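Local coordinates for methane monooxygenase regulatory protein B (PDB 4GAM), which probably regulates soluble methane monooxygenase by binding its hydroxylase component, as a member of the MmoB/DmpM family of effector proteins, at residues D[36-49]-D[72-85]. Numbering follows the deposited sequence.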
ATOM      1  N   ASP D  36     -24.574   0.027  31.001  1.00 39.46           N
ATOM      2  CA  ASP D  36     -23.288  -0.515  31.437  1.00 37.91           C
ATOM      3  C   ASP D  36     -22.578  -1.228  30.292  1.00 34.84           C
ATOM      4  O   ASP D  36     -21.575  -1.908  30.501  1.00 38.16           O
ATOM      5  CB  ASP D  36     -23.474  -1.487  32.608  1.00 39.48           C
ATOM      6  CG  ASP D  36     -24.026  -2.838  32.171  1.00 47.53           C
ATOM      7  OD1 ASP D  36     -24.844  -2.875  31.228  1.00 59.74           O
ATOM      8  OD2 ASP D  36     -23.642  -3.866  32.772  1.00 41.90           O
ATOM      9  N   THR D  37     -23.106  -1.071  29.084  1.00 36.60           N
ATOM     10  CA  THR D  37     -22.588  -1.800  27.935  1.00 43.54           C
ATOM     11  C   THR D  37     -21.498  -1.031  27.208  1.00 49.18           C
ATOM     12  O   THR D  37     -21.067   0.034  27.648  1.00 51.26           O
ATOM     13  CB  THR D  37     -23.705  -2.162  26.933  1.00 51.95           C
ATOM     14  OG1 THR D  37     -24.207  -0.969  26.316  1.00 56.80           O
ATOM     15  CG2 THR D  37     -24.842  -2.887  27.639  1.00 59.27           C
ATOM     16  N   VAL D  38     -21.053  -1.594  26.091  1.00 56.70           N
ATOM     17  CA  VAL D  38     -19.987  -1.010  25.295  1.00 56.70           C
ATOM     18  C   VAL D  38     -20.216  -1.407  23.843  1.00 56.64           C
ATOM     19  O   VAL D  38     -20.712  -2.500  23.563  1.00 56.11           O
ATOM     20  CB  VAL D  38     -18.592  -1.474  25.801  1.00 34.73           C
ATOM     21  CG1 VAL D  38     -17.930  -2.438  24.819  1.00 39.32           C
ATOM     22  CG2 VAL D  38     -17.697  -0.281  26.071  1.00 29.06           C
ATOM     23  N   VAL D  39     -19.892  -0.509  22.920  1.00 51.80           N
ATOM     24  CA  VAL D  39     -20.072  -0.802  21.505  1.00 49.17           C
ATOM     25  C   VAL D  39     -18.758  -0.694  20.741  1.00 58.76           C
ATOM     26  O   VAL D  39     -18.095   0.346  20.760  1.00 57.64           O
ATOM     27  CB  VAL D  39     -21.126   0.115  20.861  1.00 44.27           C
ATOM     28  CG1 VAL D  39     -21.309  -0.232  19.386  1.00 25.19           C
ATOM     29  CG2 VAL D  39     -22.444   0.009  21.609  1.00 43.03           C
ATOM     30  N   LEU D  40     -18.387  -1.783  20.077  1.00 56.78           N
ATOM     31  CA  LEU D  40     -17.183  -1.815  19.264  1.00 45.10           C
ATOM     32  C   LEU D  40     -17.542  -2.082  17.805  1.00 47.40           C
ATOM     33  O   LEU D  40     -18.268  -3.026  17.498  1.00 41.22           O
ATOM     34  CB  LEU D  40     -16.226  -2.884  19.788  1.00 39.47           C
ATOM     35  CG  LEU D  40     -14.844  -2.955  19.141  1.00 43.01           C
ATOM     36  CD1 LEU D  40     -14.211  -1.575  19.081  1.00 23.62           C
ATOM     37  CD2 LEU D  40     -13.958  -3.923  19.913  1.00 39.83           C
ATOM     38  N   VAL D  41     -17.044  -1.233  16.913  1.00 51.96           N
ATOM     39  CA  VAL D  41     -17.261  -1.415  15.482  1.00 48.74           C
ATOM     40  C   VAL D  41     -15.949  -1.766  14.798  1.00 52.63           C
ATOM     41  O   VAL D  41     -15.005  -0.974  14.807  1.00 44.59           O
ATOM     42  CB  VAL D  41     -17.842  -0.153  14.823  1.00 41.40           C
ATOM     43  CG1 VAL D  41     -17.805  -0.287  13.307  1.00 33.65           C
ATOM     44  CG2 VAL D  41     -19.263   0.098  15.310  1.00 44.74           C
ATOM     45  N   LEU D  42     -15.896  -2.955  14.205  1.00 59.33           N
ATOM     46  CA  LEU D  42     -14.677  -3.439  13.563  1.00 57.78           C
ATOM     47  C   LEU D  42     -14.866  -3.686  12.064  1.00 47.74           C
ATOM     48  O   LEU D  42     -15.715  -4.478  11.653  1.00 40.16           O
ATOM     49  CB  LEU D  42     -14.174  -4.705  14.261  1.00 58.06           C
ATOM     50  CG  LEU D  42     -13.823  -4.545  15.745  1.00 59.41           C
ATOM     51  CD1 LEU D  42     -13.399  -5.873  16.345  1.00 62.80           C
ATOM     52  CD2 LEU D  42     -12.735  -3.504  15.938  1.00 53.80           C
ATOM     53  N   LYS D  43     -14.058  -2.998  11.263  1.00 38.23           N
ATOM     54  CA  LYS D  43     -14.131  -3.064   9.806  1.00 34.18           C
ATOM     55  C   LYS D  43     -13.843  -4.472   9.282  1.00 36.48           C
ATOM     56  O   LYS D  43     -12.886  -5.119   9.712  1.00 27.73           O
ATOM     57  CB  LYS D  43     -13.145  -2.061   9.209  1.00 41.36           C
ATOM     58  CG  LYS D  43     -13.310  -1.796   7.727  1.00 42.84           C
ATOM     59  CD  LYS D  43     -12.246  -0.819   7.242  1.00 41.37           C
ATOM     60  CE  LYS D  43     -12.455  -0.446   5.788  1.00 38.23           C
ATOM     61  NZ  LYS D  43     -11.307   0.319   5.231  1.00 32.56           N
ATOM     62  N   LYS D  44     -14.677  -4.936   8.352  1.00 50.49           N
ATOM     63  CA  LYS D  44     -14.570  -6.296   7.814  1.00 49.46           C
ATOM     64  C   LYS D  44     -13.339  -6.499   6.931  1.00 50.71           C
ATOM     65  O   LYS D  44     -13.334  -6.119   5.760  1.00 46.73           O
ATOM     66  CB  LYS D  44     -15.834  -6.684   7.040  1.00 31.82           C
ATOM     67  CG  LYS D  44     -16.650  -7.786   7.700  1.00 41.02           C
ATOM     68  CD  LYS D  44     -17.580  -8.493   6.719  1.00 49.75           C
ATOM     69  CE  LYS D  44     -17.198  -9.960   6.551  1.00 52.77           C
ATOM     70  NZ  LYS D  44     -15.892 -10.128   5.852  1.00 48.27           N
ATOM     71  N   SER D  45     -12.307  -7.115   7.499  1.00 44.32           N
ATOM     72  CA  SER D  45     -11.081  -7.411   6.770  1.00 34.63           C
ATOM     73  C   SER D  45     -10.514  -8.752   7.219  1.00 33.20           C
ATOM     74  O   SER D  45     -11.106  -9.432   8.055  1.00 24.83           O
ATOM     75  CB  SER D  45     -10.045  -6.307   6.989  1.00 35.63           C
ATOM     76  OG  SER D  45      -9.547  -6.328   8.317  1.00 38.08           O
ATOM     77  N   ASP D  46      -9.362  -9.123   6.669  1.00 32.12           N
ATOM     78  CA  ASP D  46      -8.750 -10.413   6.974  1.00 46.02           C
ATOM     79  C   ASP D  46      -8.346 -10.540   8.445  1.00 52.98           C
ATOM     80  O   ASP D  46      -8.668 -11.533   9.098  1.00 59.74           O
ATOM     81  CB  ASP D  46      -7.545 -10.667   6.063  1.00 54.98           C
ATOM     82  CG  ASP D  46      -7.187 -12.140   5.965  1.00 54.56           C
ATOM     83  OD1 ASP D  46      -8.092 -12.986   6.142  1.00 53.01           O
ATOM     84  OD2 ASP D  46      -6.005 -12.454   5.704  1.00 48.05           O
ATOM     85  N   GLU D  47      -7.650  -9.531   8.964  1.00 55.84           N
ATOM     86  CA  GLU D  47      -7.173  -9.552  10.346  1.00 53.91           C
ATOM     87  C   GLU D  47      -8.311  -9.521  11.363  1.00 50.18           C
ATOM     88  O   GLU D  47      -8.301 -10.270  12.341  1.00 24.79           O
ATOM     89  CB  GLU D  47      -6.218  -8.383  10.609  1.00 52.69           C
ATOM     90  CG  GLU D  47      -4.951  -8.395   9.766  1.00 53.05           C
ATOM     91  CD  GLU D  47      -5.159  -7.814   8.379  1.00 50.84           C
ATOM     92  OE1 GLU D  47      -6.325  -7.581   7.995  1.00 51.17           O
ATOM     93  OE2 GLU D  47      -4.155  -7.582   7.674  1.00 47.21           O
ATOM     94  N   ILE D  48      -9.288  -8.650  11.130  1.00 44.86           N
ATOM     95  CA  ILE D  48     -10.429  -8.512  12.032  1.00 40.58           C
ATOM     96  C   ILE D  48     -11.266  -9.789  12.106  1.00 40.49           C
ATOM     97  O   ILE D  48     -11.605 -10.250  13.195  1.00 42.26           O
ATOM     98  CB  ILE D  48     -11.318  -7.314  11.642  1.00 36.25           C
ATOM     99  CG1 ILE D  48     -10.604  -6.008  11.977  1.00 33.59           C
ATOM    100  CG2 ILE D  48     -12.660  -7.377  12.352  1.00 23.84           C
ATOM    101  CD1 ILE D  48     -10.178  -5.890  13.429  1.00 23.52           C
ATOM    102  N   ASN D  49     -11.586 -10.358  10.947  1.00 38.91           N
ATOM    103  CA  ASN D  49     -12.321 -11.617  10.892  1.00 46.77           C
ATOM    104  C   ASN D  49     -11.581 -12.713  11.644  1.00 49.46           C
ATOM    105  O   ASN D  49     -12.184 -13.484  12.389  1.00 46.29           O
ATOM    106  CB  ASN D  49     -12.552 -12.050   9.443  1.00 56.56           C
ATOM    107  CG  ASN D  49     -13.548 -11.169   8.720  1.00 68.73           C
ATOM    108  OD1 ASN D  49     -13.780 -10.024   9.107  1.00 77.25           O
ATOM    109  ND2 ASN D  49     -14.146 -11.701   7.661  1.00 72.32           N
ATOM    110  N   ASP D  72     -23.357  -9.535  12.165  1.00 28.93           N
ATOM    111  CA  ASP D  72     -22.924  -9.192  10.820  1.00 30.99           C
ATOM    112  C   ASP D  72     -23.752  -8.057  10.236  1.00 42.69           C
ATOM    113  O   ASP D  72     -24.983  -8.085  10.274  1.00 42.40           O
ATOM    114  CB  ASP D  72     -22.999 -10.408   9.899  1.00 30.21           C
ATOM    115  CG  ASP D  72     -22.582 -10.087   8.473  1.00 40.60           C
ATOM    116  OD1 ASP D  72     -21.638  -9.285   8.290  1.00 33.01           O
ATOM    117  OD2 ASP D  72     -23.202 -10.635   7.538  1.00 52.97           O
ATOM    118  N   ARG D  73     -23.061  -7.058   9.700  1.00 52.69           N
ATOM    119  CA  ARG D  73     -23.704  -5.987   8.953  1.00 58.43           C
ATOM    120  C   ARG D  73     -23.140  -5.987   7.537  1.00 62.55           C
ATOM    121  O   ARG D  73     -22.792  -7.041   7.005  1.00 56.20           O
ATOM    122  CB  ARG D  73     -23.478  -4.639   9.637  1.00 49.00           C
ATOM    123  CG  ARG D  73     -23.900  -4.617  11.105  1.00 47.26           C
ATOM    124  CD  ARG D  73     -25.091  -3.701  11.334  1.00 46.74           C
ATOM    125  NE  ARG D  73     -26.269  -4.409  11.830  1.00 48.69           N
ATOM    126  CZ  ARG D  73     -27.513  -3.949  11.731  1.00 44.43           C
ATOM    127  NH1 ARG D  73     -27.749  -2.784  11.144  1.00 38.62           N
ATOM    128  NH2 ARG D  73     -28.523  -4.660  12.211  1.00 43.15           N
ATOM    129  N   ALA D  74     -23.044  -4.812   6.926  1.00 73.16           N
ATOM    130  CA  ALA D  74     -22.504  -4.715   5.576  1.00 81.12           C
ATOM    131  C   ALA D  74     -21.016  -5.030   5.562  1.00 71.38           C
ATOM    132  O   ALA D  74     -20.609  -6.181   5.394  1.00 67.19           O
ATOM    133  CB  ALA D  74     -22.741  -3.335   5.017  1.00 92.64           C
ATOM    134  N   GLY D  75     -20.208  -3.992   5.740  1.00 59.45           N
ATOM    135  CA  GLY D  75     -18.770  -4.144   5.720  1.00 55.08           C
ATOM    136  C   GLY D  75     -18.139  -4.006   7.087  1.00 51.13           C
ATOM    137  O   GLY D  75     -16.949  -3.711   7.194  1.00 55.76           O
ATOM    138  N   TYR D  76     -18.928  -4.218   8.135  1.00 42.70           N
ATOM    139  CA  TYR D  76     -18.387  -4.146   9.486  1.00 46.77           C
ATOM    140  C   TYR D  76     -19.056  -5.089  10.474  1.00 46.26           C
ATOM    141  O   TYR D  76     -20.145  -5.608  10.226  1.00 39.75           O
ATOM    142  CB  TYR D  76     -18.422  -2.710  10.021  1.00 43.38           C
ATOM    143  CG  TYR D  76     -19.802  -2.146  10.287  1.00 36.35           C
ATOM    144  CD1 TYR D  76     -20.415  -2.310  11.526  1.00 32.33           C
ATOM    145  CD2 TYR D  76     -20.476  -1.420   9.310  1.00 25.11           C
ATOM    146  CE1 TYR D  76     -21.660  -1.783  11.778  1.00 44.33           C
ATOM    147  CE2 TYR D  76     -21.720  -0.889   9.551  1.00 51.89           C
ATOM    148  CZ  TYR D  76     -22.310  -1.072  10.788  1.00 51.39           C
ATOM    149  OH  TYR D  76     -23.556  -0.540  11.037  1.00 41.60           O
ATOM    150  N   TRP D  77     -18.382  -5.296  11.600  1.00 54.44           N
ATOM    151  CA  TRP D  77     -18.905  -6.124  12.673  1.00 55.40           C
ATOM    152  C   TRP D  77     -19.400  -5.249  13.812  1.00 47.94           C
ATOM    153  O   TRP D  77     -18.654  -4.436  14.357  1.00 44.15           O
ATOM    154  CB  TRP D  77     -17.832  -7.086  13.181  1.00 46.71           C
ATOM    155  CG  TRP D  77     -17.350  -8.022  12.133  1.00 39.78           C
ATOM    156  CD1 TRP D  77     -16.190  -7.931  11.423  1.00 43.37           C
ATOM    157  CD2 TRP D  77     -18.022  -9.191  11.658  1.00 39.42           C
ATOM    158  NE1 TRP D  77     -16.091  -8.979  10.542  1.00 38.25           N
ATOM    159  CE2 TRP D  77     -17.207  -9.765  10.663  1.00 37.52           C
ATOM    160  CE3 TRP D  77     -19.232  -9.811  11.980  1.00 37.28           C
ATOM    161  CZ2 TRP D  77     -17.563 -10.930   9.988  1.00 37.66           C
ATOM    162  CZ3 TRP D  77     -19.585 -10.964  11.309  1.00 35.86           C
ATOM    163  CH2 TRP D  77     -18.755 -11.512  10.323  1.00 38.66           C
ATOM    164  N   TRP D  78     -20.666  -5.417  14.161  1.00 45.32           N
ATOM    165  CA  TRP D  78     -21.246  -4.685  15.270  1.00 48.61           C
ATOM    166  C   TRP D  78     -21.109  -5.525  16.538  1.00 42.55           C
ATOM    167  O   TRP D  78     -21.832  -6.499  16.727  1.00 41.10           O
ATOM    168  CB  TRP D  78     -22.708  -4.358  14.968  1.00 47.86           C
ATOM    169  CG  TRP D  78     -23.378  -3.486  15.982  1.00 41.20           C
ATOM    170  CD1 TRP D  78     -23.399  -2.119  16.011  1.00 32.77           C
ATOM    171  CD2 TRP D  78     -24.148  -3.925  17.105  1.00 43.31           C
ATOM    172  NE1 TRP D  78     -24.130  -1.682  17.089  1.00 26.03           N
ATOM    173  CE2 TRP D  78     -24.600  -2.770  17.777  1.00 47.14           C
ATOM    174  CE3 TRP D  78     -24.496  -5.182  17.610  1.00 39.48           C
ATOM    175  CZ2 TRP D  78     -25.383  -2.838  18.930  1.00 40.28           C
ATOM    176  CZ3 TRP D  78     -25.271  -5.246  18.751  1.00 43.86           C
ATOM    177  CH2 TRP D  78     -25.709  -4.083  19.397  1.00 39.89           C
ATOM    178  N   ILE D  79     -20.157  -5.150  17.388  1.00 42.20           N
ATOM    179  CA  ILE D  79     -19.892  -5.866  18.632  1.00 39.40           C
ATOM    180  C   ILE D  79     -20.431  -5.084  19.827  1.00 37.39           C
ATOM    181  O   ILE D  79     -20.287  -3.864  19.891  1.00 39.58           O
ATOM    182  CB  ILE D  79     -18.372  -6.114  18.830  1.00 42.11           C
ATOM    183  CG1 ILE D  79     -17.815  -6.995  17.718  1.00 37.18           C
ATOM    184  CG2 ILE D  79     -18.086  -6.758  20.168  1.00 41.75           C
ATOM    185  CD1 ILE D  79     -17.040  -6.229  16.683  1.00 33.42           C
ATOM    186  N   LYS D  80     -21.056  -5.787  20.766  1.00 26.05           N
ATOM    187  CA  LYS D  80     -21.603  -5.160  21.962  1.00 26.36           C
ATOM    188  C   LYS D  80     -21.466  -6.091  23.161  1.00 38.16           C
ATOM    189  O   LYS D  80     -21.917  -7.234  23.123  1.00 39.83           O
ATOM    190  CB  LYS D  80     -23.071  -4.787  21.740  1.00 39.92           C
ATOM    191  CG  LYS D  80     -23.789  -4.214  22.956  1.00 33.41           C
ATOM    192  CD  LYS D  80     -24.849  -3.218  22.514  1.00 35.10           C
ATOM    193  CE  LYS D  80     -25.726  -2.756  23.659  1.00 38.16           C
ATOM    194  NZ  LYS D  80     -26.601  -1.622  23.240  1.00 35.77           N
ATOM    195  N   ALA D  81     -20.835  -5.600  24.222  1.00 40.58           N
ATOM    196  CA  ALA D  81     -20.622  -6.401  25.423  1.00 37.88           C
ATOM    197  C   ALA D  81     -20.947  -5.604  26.677  1.00 42.25           C
ATOM    198  O   ALA D  81     -21.160  -4.393  26.615  1.00 36.86           O
ATOM    199  CB  ALA D  81     -19.188  -6.904  25.479  1.00 35.82           C
ATOM    200  N   ASN D  82     -20.983  -6.291  27.813  1.00 44.95           N
ATOM    201  CA  ASN D  82     -21.247  -5.646  29.092  1.00 37.15           C
ATOM    202  C   ASN D  82     -19.968  -5.289  29.842  1.00 42.31           C
ATOM    203  O   ASN D  82     -19.180  -6.164  30.200  1.00 47.83           O
ATOM    204  CB  ASN D  82     -22.139  -6.527  29.969  1.00 32.58           C
ATOM    205  CG  ASN D  82     -23.608  -6.372  29.644  1.00 46.20           C
ATOM    206  OD1 ASN D  82     -24.174  -7.151  28.878  1.00 52.96           O
ATOM    207  ND2 ASN D  82     -24.236  -5.354  30.225  1.00 48.83           N
ATOM    208  N   GLY D  83     -19.768  -3.996  30.073  1.00 40.76           N
ATOM    209  CA  GLY D  83     -18.642  -3.536  30.862  1.00 35.35           C
ATOM    210  C   GLY D  83     -17.467  -3.081  30.024  1.00 50.59           C
ATOM    211  O   GLY D  83     -17.142  -1.895  30.006  1.00 62.16           O
ATOM    212  N   LYS D  84     -16.832  -4.018  29.324  1.00 57.56           N
ATOM    213  CA  LYS D  84     -15.599  -3.711  28.605  1.00 52.37           C
ATOM    214  C   LYS D  84     -15.164  -4.803  27.631  1.00 45.19           C
ATOM    215  O   LYS D  84     -15.616  -5.947  27.715  1.00 34.10           O
ATOM    216  CB  LYS D  84     -14.466  -3.476  29.604  1.00 49.68           C
ATOM    217  CG  LYS D  84     -14.060  -4.731  30.357  1.00 50.09           C
ATOM    218  CD  LYS D  84     -12.909  -4.455  31.298  1.00 48.99           C
ATOM    219  CE  LYS D  84     -11.988  -5.656  31.409  1.00 47.13           C
ATOM    220  NZ  LYS D  84     -10.775  -5.324  32.204  1.00 48.38           N
ATOM    221  N   ILE D  85     -14.277  -4.429  26.711  1.00 51.19           N
ATOM    222  CA  ILE D  85     -13.610  -5.375  25.816  1.00 54.22           C
ATOM    223  C   ILE D  85     -12.128  -5.022  25.717  1.00 55.04           C
ATOM    224  O   ILE D  85     -11.772  -3.870  25.473  1.00 54.86           O
ATOM    225  CB  ILE D  85     -14.203  -5.355  24.386  1.00 45.01           C
ATOM    226  CG1 ILE D  85     -15.719  -5.541  24.415  1.00 44.20           C
ATOM    227  CG2 ILE D  85     -13.547  -6.429  23.516  1.00 29.67           C
ATOM    228  CD1 ILE D  85     -16.369  -5.405  23.061  1.00 47.36           C
TER
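The indole of Trp77 meets Asn49 at its edge: OD1 lies close to the ring plane, and Trp77 NE1 donates to Asn49 OD1 over 2.9 Å with an N-H...O angle of 159°. Relative to the amide of Asn49, the donor stands above the carbonyl plane. The aliphatic chain of Lys44 runs past the same NE1 side and the benzo ring, with its CE 3.6 Å from Trp77 CZ2, while Ile48 CG2 reaches CD1 of the indole. Trp77 holds CG beside its backbone N and anti to the carbonyl carbon (chi1 -61°), which carries the indole toward the start of helix 46-63. Replacing Trp77 by an alanine is likely to leave Asn49 OD1 without its N-H donor and to open a gap beside Lys44 and Ile48. Tyr76, on the other side of the sheet, has Arg73 CB over the centre of one ring face, and Val41 CG1 approaches the ring obliquely, 3.8 Å from Tyr76 CD1; the Tyr76 hydroxyl is hydrogen-bonded with an acidic side chain of the chain of another protein.

Between these side chains the backbones pair as antiparallel strands, with two hydrogen bonds each joining Leu40 to Ile79 and Leu42 to Trp77. Leu42 CD1 packs 3.7 Å from Ile79 CD1, on the face that also bears Trp77, and farther along Val38 CG1 meets Ile85 CD1 at 3.8 Å. At the far end Gly83 N donates to Asp36 O, and Asn82 ND2 gives a weak bond to Asp36 OD2, while Asn82 OD1 is hydrogen-bonded by Asn6.

Strands 37-43 and 76-82 form the centre of a four-stranded antiparallel sheet, flanked by 109-113 and 69-72 respectively. Val38 packs on Ile85 of strand 84-88 and Ile125 of strand 122-126, joining this sheet to the three-stranded one.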